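Local coordinates for putative nucleotide sugar epimerase/ dehydratase (Bordetella bronchiseptica, PDB 2Q1S), which binds NADH in a Rossmann fold and probably acts as a nucleotide-sugar epimerase or dehydratase in the biosynthesis of the lipopolysaccharide O-antigen, at residues A[34-39]-A[101-106]; A[144-149]-A[199-204]. All coordinates share one frame; numbering follows the deposited sequence.

Interaction 1: A[34-39]-A[101-106]. With NAI (1,4-dihydronicotinamide adenine dinucleotide), chain B.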
ATOM      1  N   ASN A  34      13.421  26.809   6.244  1.00 40.18           N
ATOM      2  CA  ASN A  34      12.600  26.153   7.258  1.00 40.70           C
ATOM      3  C   ASN A  34      12.386  24.695   6.847  1.00 40.71           C
ATOM      4  O   ASN A  34      11.994  24.420   5.711  1.00 41.82           O
ATOM      5  CB  ASN A  34      11.244  26.843   7.398  1.00 40.84           C
ATOM      6  CG  ASN A  34      11.331  28.189   8.123  1.00 40.94           C
ATOM      7  OD1 ASN A  34      12.378  28.554   8.643  1.00 41.76           O
ATOM      8  ND2 ASN A  34      10.232  28.926   8.131  1.00 43.12           N
ATOM      9  N   VAL A  35      12.672  23.785   7.765  1.00 40.94           N
ATOM     10  CA  VAL A  35      12.632  22.358   7.408  1.00 41.17           C
ATOM     11  C   VAL A  35      11.811  21.576   8.406  1.00 41.98           C
ATOM     12  O   VAL A  35      11.839  21.882   9.582  1.00 42.20           O
ATOM     13  CB  VAL A  35      14.067  21.769   7.343  1.00 42.05           C
ATOM     14  CG1 VAL A  35      14.052  20.240   7.002  1.00 43.60           C
ATOM     15  CG2 VAL A  35      14.963  22.567   6.412  1.00 42.48           C
ATOM     16  N   MET A  36      11.029  20.610   7.915  1.00 41.29           N
ATOM     17  CA  MET A  36      10.389  19.654   8.832  1.00 42.98           C
ATOM     18  C   MET A  36      11.093  18.297   8.689  1.00 41.87           C
ATOM     19  O   MET A  36      11.409  17.890   7.571  1.00 42.75           O
ATOM     20  CB  MET A  36       8.902  19.563   8.520  1.00 41.88           C
ATOM     21  CG  MET A  36       8.174  18.523   9.343  1.00 42.97           C
ATOM     22  SD  MET A  36       6.532  18.128   8.695  1.00 47.30           S
ATOM     23  CE  MET A  36       5.708  19.273   9.691  1.00 43.06           C
ATOM     24  N   VAL A  37      11.369  17.648   9.822  1.00 43.30           N
ATOM     25  CA  VAL A  37      11.893  16.285   9.808  1.00 44.16           C
ATOM     26  C   VAL A  37      10.918  15.402  10.580  1.00 43.02           C
ATOM     27  O   VAL A  37      10.861  15.424  11.790  1.00 43.27           O
ATOM     28  CB  VAL A  37      13.350  16.178  10.346  1.00 44.88           C
ATOM     29  CG1 VAL A  37      13.902  14.747  10.187  1.00 45.52           C
ATOM     30  CG2 VAL A  37      14.280  17.146   9.599  1.00 44.62           C
ATOM     31  N   VAL A  38      10.096  14.666   9.820  1.00 42.27           N
ATOM     32  CA  VAL A  38       9.151  13.698  10.417  1.00 43.02           C
ATOM     33  C   VAL A  38      10.014  12.478  10.768  1.00 43.25           C
ATOM     34  O   VAL A  38      10.784  12.025   9.907  1.00 43.28           O
ATOM     35  CB  VAL A  38       8.025  13.382   9.402  1.00 42.61           C
ATOM     36  CG1 VAL A  38       7.015  12.370  10.043  1.00 43.65           C
ATOM     37  CG2 VAL A  38       7.349  14.686   8.952  1.00 41.72           C
ATOM     38  N   GLY A  39       9.938  11.988  11.986  1.00 43.55           N
ATOM     39  CA  GLY A  39      10.845  10.938  12.422  1.00 44.02           C
ATOM     40  C   GLY A  39      12.217  11.481  12.804  1.00 46.06           C
ATOM     41  O   GLY A  39      13.178  10.732  12.934  1.00 44.97           O
ATOM     42  N   ASP A 101      10.276  25.019   3.538  1.00 33.74           N
ATOM     43  CA  ASP A 101      10.976  24.888   2.284  1.00 33.81           C
ATOM     44  C   ASP A 101      11.244  23.430   1.932  1.00 34.61           C
ATOM     45  O   ASP A 101      11.240  23.065   0.757  1.00 34.46           O
ATOM     46  CB  ASP A 101      12.281  25.683   2.348  1.00 32.98           C
ATOM     47  CG  ASP A 101      12.034  27.130   2.642  1.00 33.79           C
ATOM     48  OD1 ASP A 101      11.379  27.794   1.825  1.00 33.33           O
ATOM     49  OD2 ASP A 101      12.455  27.575   3.726  1.00 33.65           O
ATOM     50  N   TYR A 102      11.537  22.638   2.950  1.00 34.36           N
ATOM     51  CA  TYR A 102      11.878  21.212   2.773  1.00 34.52           C
ATOM     52  C   TYR A 102      11.233  20.401   3.819  1.00 35.21           C
ATOM     53  O   TYR A 102      11.077  20.828   4.970  1.00 35.07           O
ATOM     54  CB  TYR A 102      13.401  20.992   2.798  1.00 35.18           C
ATOM     55  CG  TYR A 102      14.101  21.703   1.677  1.00 32.70           C
ATOM     56  CD1 TYR A 102      14.124  21.159   0.388  1.00 36.97           C
ATOM     57  CD2 TYR A 102      14.706  22.966   1.863  1.00 35.61           C
ATOM     58  CE1 TYR A 102      14.719  21.803  -0.673  1.00 35.30           C
ATOM     59  CE2 TYR A 102      15.312  23.642   0.806  1.00 35.99           C
ATOM     60  CZ  TYR A 102      15.348  23.062  -0.490  1.00 35.00           C
ATOM     61  OH  TYR A 102      15.943  23.718  -1.553  1.00 35.63           O
ATOM     62  N   VAL A 103      10.774  19.216   3.412  1.00 34.79           N
ATOM     63  CA  VAL A 103      10.268  18.231   4.363  1.00 36.14           C
ATOM     64  C   VAL A 103      11.021  16.941   4.135  1.00 36.33           C
ATOM     65  O   VAL A 103      11.204  16.538   3.011  1.00 37.21           O
ATOM     66  CB  VAL A 103       8.718  17.976   4.166  1.00 34.89           C
ATOM     67  CG1 VAL A 103       8.218  16.734   4.946  1.00 37.07           C
ATOM     68  CG2 VAL A 103       7.921  19.209   4.518  1.00 37.33           C
ATOM     69  N   PHE A 104      11.528  16.361   5.209  1.00 35.84           N
ATOM     70  CA  PHE A 104      12.152  15.012   5.189  1.00 36.16           C
ATOM     71  C   PHE A 104      11.227  14.079   5.942  1.00 36.43           C
ATOM     72  O   PHE A 104      10.943  14.325   7.079  1.00 35.24           O
ATOM     73  CB  PHE A 104      13.531  15.038   5.855  1.00 36.01           C
ATOM     74  CG  PHE A 104      14.532  15.894   5.133  1.00 36.11           C
ATOM     75  CD1 PHE A 104      14.629  17.272   5.402  1.00 36.87           C
ATOM     76  CD2 PHE A 104      15.345  15.367   4.126  1.00 35.06           C
ATOM     77  CE1 PHE A 104      15.546  18.086   4.737  1.00 35.79           C
ATOM     78  CE2 PHE A 104      16.298  16.168   3.467  1.00 36.92           C
ATOM     79  CZ  PHE A 104      16.369  17.551   3.751  1.00 36.14           C
ATOM     80  N   HIS A 105      10.711  13.042   5.250  1.00 36.19           N
ATOM     81  CA  HIS A 105       9.820  12.091   5.879  1.00 36.49           C
ATOM     82  C   HIS A 105      10.555  10.780   6.167  1.00 35.58           C
ATOM     83  O   HIS A 105      10.789   9.983   5.197  1.00 36.42           O
ATOM     84  CB  HIS A 105       8.594  11.885   4.965  1.00 37.89           C
ATOM     85  CG  HIS A 105       7.709  10.796   5.464  1.00 38.76           C
ATOM     86  ND1 HIS A 105       7.609  10.480   6.796  1.00 41.51           N
ATOM     87  CD2 HIS A 105       6.946   9.896   4.795  1.00 38.36           C
ATOM     88  CE1 HIS A 105       6.797   9.435   6.944  1.00 38.87           C
ATOM     89  NE2 HIS A 105       6.386   9.069   5.738  1.00 38.19           N
ATOM     90  N   LEU A 106      11.049  10.681   7.408  1.00 37.06           N
ATOM     91  CA  LEU A 106      11.865   9.538   7.864  1.00 39.80           C
ATOM     92  C   LEU A 106      11.163   8.590   8.804  1.00 39.37           C
ATOM     93  O   LEU A 106      11.768   7.643   9.295  1.00 40.66           O
ATOM     94  CB  LEU A 106      13.199  10.014   8.501  1.00 40.38           C
ATOM     95  CG  LEU A 106      13.918  11.107   7.715  1.00 41.83           C
ATOM     96  CD1 LEU A 106      15.163  11.495   8.553  1.00 44.91           C
ATOM     97  CD2 LEU A 106      14.288  10.686   6.339  1.00 42.08           C
TER
HETATM   98  PA  NAI B 358      14.316   4.962  13.637  1.00 26.26           P
HETATM   99  O1A NAI B 358      13.317   3.995  14.163  1.00 27.38           O
HETATM  100  O2A NAI B 358      15.490   5.394  14.545  1.00 27.58           O
HETATM  101  O5B NAI B 358      13.645   6.234  13.075  1.00 24.32           O
HETATM  102  C5B NAI B 358      12.255   6.353  12.752  1.00 25.68           C
HETATM  103  C4B NAI B 358      11.604   7.455  13.570  1.00 25.86           C
HETATM  104  O4B NAI B 358      10.219   7.507  13.244  1.00 25.52           O
HETATM  105  C3B NAI B 358      11.712   7.168  15.091  1.00 27.51           C
HETATM  106  O3B NAI B 358      12.250   8.319  15.765  1.00 26.53           O
HETATM  107  C2B NAI B 358      10.260   6.973  15.502  1.00 26.06           C
HETATM  108  O2B NAI B 358       9.887   7.387  16.852  1.00 27.11           O
HETATM  109  C1B NAI B 358       9.523   7.827  14.468  1.00 24.21           C
HETATM  110  N9A NAI B 358       8.110   7.524  14.321  1.00 24.91           N
HETATM  111  C8A NAI B 358       7.520   6.289  14.343  1.00 24.42           C
HETATM  112  N7A NAI B 358       6.210   6.428  14.128  1.00 23.62           N
HETATM  113  C5A NAI B 358       5.913   7.747  13.948  1.00 25.90           C
HETATM  114  C6A NAI B 358       4.721   8.566  13.689  1.00 25.81           C
HETATM  115  N6A NAI B 358       3.495   8.046  13.555  1.00 25.19           N
HETATM  116  N1A NAI B 358       4.848   9.924  13.570  1.00 25.88           N
HETATM  117  C2A NAI B 358       6.085  10.474  13.710  1.00 25.34           C
HETATM  118  N3A NAI B 358       7.235   9.819  13.939  1.00 25.66           N
HETATM  119  C4A NAI B 358       7.218   8.444  14.062  1.00 25.41           C
HETATM  120  O3  NAI B 358      14.917   4.218  12.355  1.00 25.79           O
HETATM  121  PN  NAI B 358      15.954   4.771  11.232  1.00 27.64           P
HETATM  122  O1N NAI B 358      16.896   3.726  10.900  1.00 29.13           O
HETATM  123  O2N NAI B 358      16.359   6.152  11.680  1.00 28.29           O
HETATM  124  O5D NAI B 358      14.931   5.008   9.975  1.00 28.03           O
HETATM  125  C5D NAI B 358      14.754   6.298   9.364  1.00 28.88           C
HETATM  126  C4D NAI B 358      14.135   6.062   7.985  1.00 26.97           C
HETATM  127  O4D NAI B 358      15.065   5.378   7.180  1.00 26.65           O
HETATM  128  C3D NAI B 358      12.925   5.128   8.029  1.00 26.52           C
HETATM  129  O3D NAI B 358      11.948   5.655   7.122  1.00 24.17           O
HETATM  130  C2D NAI B 358      13.465   3.805   7.577  1.00 28.71           C
HETATM  131  O2D NAI B 358      12.426   2.982   6.981  1.00 27.69           O
HETATM  132  C1D NAI B 358      14.488   4.213   6.554  1.00 30.17           C
HETATM  133  N1N NAI B 358      15.513   3.229   6.324  1.00 30.03           N
HETATM  134  C2N NAI B 358      16.508   2.970   7.235  1.00 32.97           C
HETATM  135  C3N NAI B 358      17.499   2.029   6.968  1.00 29.63           C
HETATM  136  C7N NAI B 358      18.602   1.716   7.974  1.00 31.26           C
HETATM  137  O7N NAI B 358      19.449   0.896   7.664  1.00 31.06           O
HETATM  138  N7N NAI B 358      18.584   2.402   9.145  1.00 32.02           N
HETATM  139  C4N NAI B 358      17.528   1.363   5.713  1.00 31.53           C
HETATM  140  C5N NAI B 358      16.503   1.685   4.777  1.00 31.23           C
HETATM  141  C6N NAI B 358      15.541   2.640   5.100  1.00 33.46           C
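Met36 bonds through both its N and its O to strand 102-105, a parallel pairing with strand 34-38 in the central sheet of the Rossmann fold. The strand axes come within 4.7 Å of each other. Met36 N donates to Tyr102 O. Met36 O accepts Phe104 N at 2.8 Å in a nearly straight bond (175° at the hydrogen). Val38 continues the pattern, with its N on Phe104 O and its O taking Leu106 N. At the other end Asn34 O receives Asp101 N and, weakly, Tyr102 N. The Asp101 carboxylate folds back on the same residue: OD2 of Asp101 accepts Asn34 N at 2.8 Å through its anti lone pair.

Val35, Val37, Tyr102 and Phe104 share one face of the sheet. Val35 CG1 meets the edge of the Phe104 ring, in its plane, 3.4 Å from CD1. This methyl is anti to the backbone N of Val35 (chi1 178°). Further along, Val37 CG1 touches Leu106 CD1 at 3.9 Å. Leu48 and Leu52 of helix 43-54 pack on this side. The other face carries Met36, Val38, Val103 and His105. Here Val38 CG1 lies 3.8 Å from His105 ND1, a buried nitrogen with no polar partner in the model. The other ring nitrogen, NE2, is hydrogen-bonded to Thr130.

Strand 59-63 flanks 34-38 on its other edge. Both strands of the pair lead to the cofactor through the residue that follows each, Gly39 and Leu106. Gly39, with positive phi, comes close to the adenosine ribose: Gly39 CA is 3.6 Å from NAI O4B.

Interaction 2: A[144-149]-A[199-204]. With NAI (1,4-dihydronicotinamide adenine dinucleotide), chain B.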
ATOM      1  N   LYS A 144       9.879  23.248  -1.667  1.00 40.59           N
ATOM      2  CA  LYS A 144      10.769  22.948  -2.782  1.00 41.06           C
ATOM      3  C   LYS A 144      10.922  21.443  -2.992  1.00 38.98           C
ATOM      4  O   LYS A 144      11.066  21.029  -4.134  1.00 39.28           O
ATOM      5  CB  LYS A 144      12.190  23.526  -2.600  1.00 42.28           C
ATOM      6  CG  LYS A 144      12.467  24.903  -3.198  1.00 46.37           C
ATOM      7  CD  LYS A 144      11.504  25.928  -2.642  1.00 48.59           C
ATOM      8  CE  LYS A 144      12.077  26.592  -1.436  1.00 46.43           C
ATOM      9  NZ  LYS A 144      11.205  27.738  -0.974  1.00 39.08           N
ATOM     10  N   LYS A 145      11.052  20.684  -1.906  1.00 39.12           N
ATOM     11  CA  LYS A 145      11.274  19.230  -1.999  1.00 39.33           C
ATOM     12  C   LYS A 145      10.785  18.549  -0.772  1.00 38.71           C
ATOM     13  O   LYS A 145      10.852  19.094   0.325  1.00 38.48           O
ATOM     14  CB  LYS A 145      12.763  18.909  -2.208  1.00 39.40           C
ATOM     15  CG  LYS A 145      13.050  17.850  -3.328  1.00 39.34           C
ATOM     16  CD  LYS A 145      12.640  18.318  -4.726  1.00 39.15           C
ATOM     17  CE  LYS A 145      13.519  19.475  -5.224  1.00 40.71           C
ATOM     18  NZ  LYS A 145      14.920  19.027  -5.424  1.00 40.78           N
ATOM     19  N   VAL A 146      10.229  17.360  -1.022  1.00 38.67           N
ATOM     20  CA  VAL A 146       9.824  16.426   0.025  1.00 38.46           C
ATOM     21  C   VAL A 146      10.611  15.139  -0.179  1.00 38.20           C
ATOM     22  O   VAL A 146      10.420  14.483  -1.195  1.00 38.31           O
ATOM     23  CB  VAL A 146       8.279  16.110  -0.050  1.00 40.43           C
ATOM     24  CG1 VAL A 146       7.903  15.128   1.033  1.00 42.14           C
ATOM     25  CG2 VAL A 146       7.510  17.438   0.071  1.00 41.00           C
ATOM     26  N   VAL A 147      11.491  14.809   0.756  1.00 37.17           N
ATOM     27  CA  VAL A 147      12.349  13.658   0.603  1.00 37.11           C
ATOM     28  C   VAL A 147      11.835  12.543   1.519  1.00 35.55           C
ATOM     29  O   VAL A 147      11.718  12.716   2.728  1.00 37.88           O
ATOM     30  CB  VAL A 147      13.826  14.025   0.955  1.00 37.65           C
ATOM     31  CG1 VAL A 147      14.729  12.792   0.722  1.00 38.70           C
ATOM     32  CG2 VAL A 147      14.318  15.183   0.026  1.00 38.98           C
ATOM     33  N   TYR A 148      11.596  11.390   0.888  1.00 35.76           N
ATOM     34  CA  TYR A 148      11.082  10.190   1.558  1.00 36.16           C
ATOM     35  C   TYR A 148      12.179   9.108   1.605  1.00 35.48           C
ATOM     36  O   TYR A 148      12.739   8.769   0.547  1.00 35.71           O
ATOM     37  CB  TYR A 148       9.862   9.692   0.761  1.00 36.25           C
ATOM     38  CG  TYR A 148       9.395   8.277   1.167  1.00 34.85           C
ATOM     39  CD1 TYR A 148       8.919   8.026   2.461  1.00 36.76           C
ATOM     40  CD2 TYR A 148       9.422   7.240   0.273  1.00 34.71           C
ATOM     41  CE1 TYR A 148       8.490   6.787   2.842  1.00 34.77           C
ATOM     42  CE2 TYR A 148       9.028   5.965   0.638  1.00 35.08           C
ATOM     43  CZ  TYR A 148       8.524   5.725   1.918  1.00 34.62           C
ATOM     44  OH  TYR A 148       8.112   4.486   2.297  1.00 34.50           O
ATOM     45  N   SER A 149      12.506   8.631   2.815  1.00 35.94           N
ATOM     46  CA  SER A 149      13.432   7.525   2.948  1.00 36.19           C
ATOM     47  C   SER A 149      12.770   6.207   2.620  1.00 36.89           C
ATOM     48  O   SER A 149      11.943   5.716   3.365  1.00 38.23           O
ATOM     49  CB  SER A 149      14.051   7.505   4.332  1.00 36.56           C
ATOM     50  OG  SER A 149      13.070   7.638   5.341  1.00 36.67           O
ATOM     51  N   HIS A 199      -0.602  16.119  -8.000  1.00 35.41           N
ATOM     52  CA  HIS A 199      -0.645  17.377  -7.250  1.00 34.96           C
ATOM     53  C   HIS A 199       0.679  18.141  -7.266  1.00 34.55           C
ATOM     54  O   HIS A 199       0.809  19.148  -6.558  1.00 37.08           O
ATOM     55  CB  HIS A 199      -1.052  17.093  -5.801  1.00 35.44           C
ATOM     56  CG  HIS A 199      -2.442  16.558  -5.659  1.00 36.76           C
ATOM     57  ND1 HIS A 199      -3.555  17.280  -6.028  1.00 38.27           N
ATOM     58  CD2 HIS A 199      -2.895  15.369  -5.202  1.00 38.30           C
ATOM     59  CE1 HIS A 199      -4.639  16.557  -5.789  1.00 37.52           C
ATOM     60  NE2 HIS A 199      -4.267  15.399  -5.280  1.00 38.67           N
ATOM     61  N   GLN A 200       1.637  17.675  -8.065  1.00 35.32           N
ATOM     62  CA  GLN A 200       2.932  18.356  -8.227  1.00 35.46           C
ATOM     63  C   GLN A 200       3.689  18.423  -6.903  1.00 34.94           C
ATOM     64  O   GLN A 200       4.578  19.246  -6.752  1.00 36.59           O
ATOM     65  CB  GLN A 200       2.754  19.761  -8.869  1.00 35.39           C
ATOM     66  CG  GLN A 200       2.275  19.643 -10.336  1.00 37.98           C
ATOM     67  CD  GLN A 200       0.792  19.266 -10.425  1.00 41.82           C
ATOM     68  OE1 GLN A 200      -0.063  19.876  -9.746  1.00 44.28           O
ATOM     69  NE2 GLN A 200       0.484  18.237 -11.230  1.00 44.23           N
ATOM     70  N   LEU A 201       3.360  17.528  -5.969  1.00 35.12           N
ATOM     71  CA  LEU A 201       4.112  17.473  -4.702  1.00 35.95           C
ATOM     72  C   LEU A 201       5.556  17.080  -5.070  1.00 36.59           C
ATOM     73  O   LEU A 201       5.736  16.091  -5.781  1.00 37.17           O
ATOM     74  CB  LEU A 201       3.496  16.453  -3.733  1.00 36.42           C
ATOM     75  CG  LEU A 201       4.117  16.493  -2.329  1.00 37.70           C
ATOM     76  CD1 LEU A 201       3.673  17.707  -1.469  1.00 39.54           C
ATOM     77  CD2 LEU A 201       3.699  15.223  -1.621  1.00 38.85           C
ATOM     78  N   PRO A 202       6.571  17.898  -4.679  1.00 36.66           N
ATOM     79  CA  PRO A 202       7.926  17.695  -5.229  1.00 35.33           C
ATOM     80  C   PRO A 202       8.739  16.610  -4.539  1.00 36.94           C
ATOM     81  O   PRO A 202       9.717  16.897  -3.813  1.00 37.00           O
ATOM     82  CB  PRO A 202       8.568  19.079  -5.084  1.00 36.80           C
ATOM     83  CG  PRO A 202       7.928  19.662  -3.907  1.00 36.75           C
ATOM     84  CD  PRO A 202       6.494  19.161  -3.883  1.00 36.58           C
ATOM     85  N   THR A 203       8.271  15.385  -4.716  1.00 35.63           N
ATOM     86  CA  THR A 203       8.828  14.256  -3.951  1.00 34.97           C
ATOM     87  C   THR A 203      10.109  13.712  -4.573  1.00 36.71           C
ATOM     88  O   THR A 203      10.267  13.687  -5.807  1.00 36.79           O
ATOM     89  CB  THR A 203       7.832  13.104  -3.867  1.00 34.93           C
ATOM     90  OG1 THR A 203       7.539  12.619  -5.188  1.00 36.31           O
ATOM     91  CG2 THR A 203       6.562  13.551  -3.133  1.00 36.67           C
ATOM     92  N   VAL A 204      11.031  13.276  -3.686  1.00 36.47           N
ATOM     93  CA  VAL A 204      12.226  12.542  -4.140  1.00 36.54           C
ATOM     94  C   VAL A 204      12.340  11.342  -3.191  1.00 35.94           C
ATOM     95  O   VAL A 204      12.282  11.533  -1.992  1.00 36.97           O
ATOM     96  CB  VAL A 204      13.474  13.403  -4.023  1.00 36.82           C
ATOM     97  CG1 VAL A 204      14.695  12.587  -4.457  1.00 38.57           C
ATOM     98  CG2 VAL A 204      13.322  14.625  -4.888  1.00 34.73           C
TER
HETATM   99  PA  NAI B 358      14.316   4.962  13.637  1.00 26.26           P
HETATM  100  O1A NAI B 358      13.317   3.995  14.163  1.00 27.38           O
HETATM  101  O2A NAI B 358      15.490   5.394  14.545  1.00 27.58           O
HETATM  102  O5B NAI B 358      13.645   6.234  13.075  1.00 24.32           O
HETATM  103  C5B NAI B 358      12.255   6.353  12.752  1.00 25.68           C
HETATM  104  C4B NAI B 358      11.604   7.455  13.570  1.00 25.86           C
HETATM  105  O4B NAI B 358      10.219   7.507  13.244  1.00 25.52           O
HETATM  106  C3B NAI B 358      11.712   7.168  15.091  1.00 27.51           C
HETATM  107  O3B NAI B 358      12.250   8.319  15.765  1.00 26.53           O
HETATM  108  C2B NAI B 358      10.260   6.973  15.502  1.00 26.06           C
HETATM  109  O2B NAI B 358       9.887   7.387  16.852  1.00 27.11           O
HETATM  110  C1B NAI B 358       9.523   7.827  14.468  1.00 24.21           C
HETATM  111  N9A NAI B 358       8.110   7.524  14.321  1.00 24.91           N
HETATM  112  C8A NAI B 358       7.520   6.289  14.343  1.00 24.42           C
HETATM  113  N7A NAI B 358       6.210   6.428  14.128  1.00 23.62           N
HETATM  114  C5A NAI B 358       5.913   7.747  13.948  1.00 25.90           C
HETATM  115  C6A NAI B 358       4.721   8.566  13.689  1.00 25.81           C
HETATM  116  N6A NAI B 358       3.495   8.046  13.555  1.00 25.19           N
HETATM  117  N1A NAI B 358       4.848   9.924  13.570  1.00 25.88           N
HETATM  118  C2A NAI B 358       6.085  10.474  13.710  1.00 25.34           C
HETATM  119  N3A NAI B 358       7.235   9.819  13.939  1.00 25.66           N
HETATM  120  C4A NAI B 358       7.218   8.444  14.062  1.00 25.41           C
HETATM  121  O3  NAI B 358      14.917   4.218  12.355  1.00 25.79           O
HETATM  122  PN  NAI B 358      15.954   4.771  11.232  1.00 27.64           P
HETATM  123  O1N NAI B 358      16.896   3.726  10.900  1.00 29.13           O
HETATM  124  O2N NAI B 358      16.359   6.152  11.680  1.00 28.29           O
HETATM  125  O5D NAI B 358      14.931   5.008   9.975  1.00 28.03           O
HETATM  126  C5D NAI B 358      14.754   6.298   9.364  1.00 28.88           C
HETATM  127  C4D NAI B 358      14.135   6.062   7.985  1.00 26.97           C
HETATM  128  O4D NAI B 358      15.065   5.378   7.180  1.00 26.65           O
HETATM  129  C3D NAI B 358      12.925   5.128   8.029  1.00 26.52           C
HETATM  130  O3D NAI B 358      11.948   5.655   7.122  1.00 24.17           O
HETATM  131  C2D NAI B 358      13.465   3.805   7.577  1.00 28.71           C
HETATM  132  O2D NAI B 358      12.426   2.982   6.981  1.00 27.69           O
HETATM  133  C1D NAI B 358      14.488   4.213   6.554  1.00 30.17           C
HETATM  134  N1N NAI B 358      15.513   3.229   6.324  1.00 30.03           N
HETATM  135  C2N NAI B 358      16.508   2.970   7.235  1.00 32.97           C
HETATM  136  C3N NAI B 358      17.499   2.029   6.968  1.00 29.63           C
HETATM  137  C7N NAI B 358      18.602   1.716   7.974  1.00 31.26           C
HETATM  138  O7N NAI B 358      19.449   0.896   7.664  1.00 31.06           O
HETATM  139  N7N NAI B 358      18.584   2.402   9.145  1.00 32.02           N
HETATM  140  C4N NAI B 358      17.528   1.363   5.713  1.00 31.53           C
HETATM  141  C5N NAI B 358      16.503   1.685   4.777  1.00 31.23           C
HETATM  142  C6N NAI B 358      15.541   2.640   5.100  1.00 33.46           C
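Val146 and Thr203 form a parallel bridge where strand 145-151 meets the start of strand 203-212, in the same Rossmann sheet. Three backbone hydrogen bonds join them. Val146 N donates to Pro202 O at 2.9 Å, from above the carbonyl plane. Val146 O accepts Val204 N, and Val204 O accepts Tyr148 N. Pro202 is the centre of an inverse gamma turn, closed by Thr203 N on Leu201 O. This turn lies between helix 180-199 and the strand. Just before the two strands begin, ring carbons of Pro202 rest on a backbone carbonyl, with Pro202 CB 3.3 Å from Lys144 O.

The apolar contacts lie on both faces. Lys145 uses its aliphatic chain: Lys145 CG is 3.6 Å from Val204 CG2. Successive bends (chi2 64°, chi3 68°) curl this chain past Pro202 O and Val204, and NZ ends on Gly277 O and Ala274 O near the end of helix 263-276. On the face of Val146 and Thr203, Val146 CG2 meets Leu201 CD1 at 4.1 Å, the two side chains crossing at about a right angle. Tyr134 of helix 128-137 packs against both.

Polar ends point to other parts of the fold. Thr203 OG1 bonds to Ser192 O, and Tyr148 OH to Lys185 O, both in helix 180-199. Ser149 binds the cofactor: Ser149 OG is hydrogen-bonded to the ribose hydroxyl NAI O3D at 2.9 Å.

Overall arrangement
Interactions 1 and 2 belong to one sheet, with centres about 10 Å apart. Strands 102-105 and 145-151 are neighbours in it and join the two contacts: His105 N lies 2.7 Å from Val147 O, a probable hydrogen bond. Far from the cofactor, Asp101 OD1 and Lys144 NZ form a salt bridge of 2.8 Å. At the cofactor end, Leu106 CA packs 3.4 Å from Ser149 OG. Leu106 and Ser149 both approach the nicotinamide-side ribose of NADH, while Gly39 of interaction 1 approaches the adenosine ribose. Tyr181 and Lys185, in helix 180-199, which runs into segment 199-204, are also hydrogen-bonded to NADH.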